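Side-chain contact in ABC transporter, substrate-binding protein (Clostridium perfringens, PDB 4EDP), which probably captures a solute outside the cell and delivers it to the membrane components of an ABC importer: residues D238-F241 with G242-K246. Residues are numbered along the deposited sequence; the frame is centred on the assembly and turned at random. Where two conformers were deposited one is given.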
ATOM      1  N   ASP A 238       1.637  -8.543  -3.217  1.00 12.45           N
ATOM      2  CA  ASP A 238       0.703  -9.391  -3.919  1.00 14.06           C
ATOM      3  C   ASP A 238       0.862  -9.206  -5.435  1.00 14.56           C
ATOM      4  O   ASP A 238       0.881 -10.190  -6.189  1.00 14.12           O
ATOM      5  CB  ASP A 238      -0.734  -9.090  -3.459  1.00 13.87           C
ATOM      6  CG  ASP A 238      -1.042  -7.577  -3.329  1.00 18.00           C
ATOM      7  OD1 ASP A 238      -0.285  -6.709  -3.819  1.00 20.45           O
ATOM      8  OD2 ASP A 238      -2.089  -7.266  -2.731  1.00 22.72           O
ATOM      9  N   PHE A 239       1.031  -7.962  -5.873  1.00 14.76           N
ATOM     10  CA  PHE A 239       1.226  -7.689  -7.310  1.00 16.47           C
ATOM     11  C   PHE A 239       2.498  -8.385  -7.845  1.00 16.39           C
ATOM     12  O   PHE A 239       2.495  -9.008  -8.929  1.00 17.46           O
ATOM     13  CB  PHE A 239       1.292  -6.179  -7.594  1.00 18.45           C
ATOM     14  CG  PHE A 239       1.545  -5.861  -9.049  1.00 24.41           C
ATOM     15  CD1 PHE A 239       0.500  -5.831  -9.958  1.00 29.56           C
ATOM     16  CD2 PHE A 239       2.833  -5.634  -9.516  1.00 28.99           C
ATOM     17  CE1 PHE A 239       0.739  -5.573 -11.307  1.00 31.91           C
ATOM     18  CE2 PHE A 239       3.072  -5.366 -10.850  1.00 31.08           C
ATOM     19  CZ  PHE A 239       2.026  -5.334 -11.748  1.00 32.13           C
ATOM     20  N   ALA A 240       3.573  -8.288  -7.071  1.00 14.93           N
ATOM     21  CA  ALA A 240       4.879  -8.873  -7.396  1.00 15.67           C
ATOM     22  C   ALA A 240       4.802 -10.404  -7.452  1.00 16.19           C
ATOM     23  O   ALA A 240       5.426 -11.030  -8.328  1.00 16.75           O
ATOM     24  CB  ALA A 240       5.940  -8.413  -6.392  1.00 15.97           C
ATOM     25  N   PHE A 241       4.036 -11.025  -6.553  1.00 16.16           N
ATOM     26  CA  PHE A 241       3.883 -12.487  -6.615  1.00 16.55           C
ATOM     27  C   PHE A 241       3.303 -12.875  -7.983  1.00 17.30           C
ATOM     28  O   PHE A 241       3.712 -13.862  -8.617  1.00 17.45           O
ATOM     29  CB  PHE A 241       3.025 -13.031  -5.473  1.00 16.34           C
ATOM     30  CG  PHE A 241       2.766 -14.506  -5.584  1.00 15.94           C
ATOM     31  CD1 PHE A 241       3.794 -15.398  -5.464  1.00 16.34           C
ATOM     32  CD2 PHE A 241       1.486 -15.001  -5.768  1.00 19.94           C
ATOM     33  CE1 PHE A 241       3.580 -16.764  -5.573  1.00 17.36           C
ATOM     34  CE2 PHE A 241       1.266 -16.366  -5.878  1.00 19.12           C
ATOM     35  CZ  PHE A 241       2.310 -17.242  -5.784  1.00 18.82           C
ATOM     36  N   GLY A 242       2.348 -12.094  -8.459  1.00 18.39           N
ATOM     37  CA  GLY A 242       1.779 -12.371  -9.783  1.00 19.70           C
ATOM     38  C   GLY A 242       2.809 -12.300 -10.906  1.00 20.68           C
ATOM     39  O   GLY A 242       2.862 -13.177 -11.792  1.00 21.90           O
ATOM     40  N   THR A 243       3.632 -11.261 -10.866  0.50 20.71           N
ATOM     41  CA  THR A 243       4.660 -11.056 -11.877  0.50 21.38           C
ATOM     42  C   THR A 243       5.730 -12.157 -11.834  0.50 20.76           C
ATOM     43  O   THR A 243       6.132 -12.687 -12.866  0.50 21.35           O
ATOM     44  CB  THR A 243       5.327  -9.683 -11.694  0.50 21.77           C
ATOM     45  OG1 THR A 243       4.325  -8.651 -11.712  0.50 23.46           O
ATOM     46  CG2 THR A 243       6.349  -9.432 -12.793  0.50 23.72           C
ATOM     47  N   ILE A 244       6.185 -12.502 -10.633  1.00 18.59           N
ATOM     48  CA  ILE A 244       7.207 -13.528 -10.465  1.00 18.50           C
ATOM     49  C   ILE A 244       6.672 -14.878 -10.918  1.00 19.45           C
ATOM     50  O   ILE A 244       7.387 -15.658 -11.549  1.00 20.06           O
ATOM     51  CB  ILE A 244       7.631 -13.644  -8.982  1.00 15.99           C
ATOM     52  CG1 ILE A 244       8.236 -12.327  -8.504  1.00 16.64           C
ATOM     53  CG2 ILE A 244       8.626 -14.778  -8.793  1.00 17.01           C
ATOM     54  CD1 ILE A 244       8.285 -12.208  -6.953  1.00 15.23           C
ATOM     55  N   SER A 245       5.405 -15.141 -10.603  1.00 20.78           N
ATOM     56  CA  SER A 245       4.780 -16.422 -10.953  1.00 22.86           C
ATOM     57  C   SER A 245       4.745 -16.647 -12.446  1.00 25.16           C
ATOM     58  O   SER A 245       4.833 -17.784 -12.904  1.00 26.73           O
ATOM     59  CB  SER A 245       3.376 -16.511 -10.389  1.00 21.33           C
ATOM     60  OG  SER A 245       3.418 -16.577  -8.998  1.00 26.59           O
ATOM     61  N   LYS A 246       4.614 -15.572 -13.215  1.00 27.84           N
ATOM     62  CA  LYS A 246       4.628 -15.720 -14.666  1.00 30.48           C
ATOM     63  C   LYS A 246       5.998 -16.167 -15.143  1.00 30.62           C
ATOM     64  O   LYS A 246       6.109 -16.937 -16.090  1.00 31.55           O
ATOM     65  CB  LYS A 246       4.224 -14.434 -15.386  1.00 32.38           C
ATOM     66  CG  LYS A 246       2.748 -14.066 -15.247  1.00 37.25           C
ATOM     67  CD  LYS A 246       2.298 -13.133 -16.399  1.00 42.55           C
ATOM     68  CE  LYS A 246       2.444 -13.845 -17.768  1.00 46.94           C
ATOM     69  NZ  LYS A 246       2.005 -13.020 -18.929  1.00 49.87           N
TER
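Ser245 OG stands over one face of the Phe241 ring, 3.4 Å from CE1 and displaced from the ring centre toward the rim. The same hydroxyl donates to the backbone Phe241 O, with OG to O at 2.8 Å. Its chi1 of -68° sets OG beside its own backbone N, turned back toward the preceding turn. Phe241 O therefore has two donors from one residue, Ser245 N at 2.9 Å and Ser245 OG, which arrive from opposite faces of the carbonyl plane; OG lies 35° out of that plane. Such i to i-4 capture of a carbonyl by a serine or threonine hydroxyl is common in helices, and here it occurs twice, two residues apart and so on roughly opposite sides of helix 238-247, which directly follows strand 233-237 in this solute-binding protein fold. In the given conformer of Thr243, OG1 makes a weak hydrogen bond to Phe239 O at 3.3 Å, beside the backbone bond from Thr243 N to the same oxygen. The Phe239 ring, its CG anti to the backbone N (chi1 178°), crosses the threonine at a slant and brings CE2 to 3.6 Å from OG1. On the buried side Ala240 CB reaches Ile244 CD1 at 4.5 Å, a loose apolar contact, while Leu222 and Phe226 of helix 219-227 pack on Ile244.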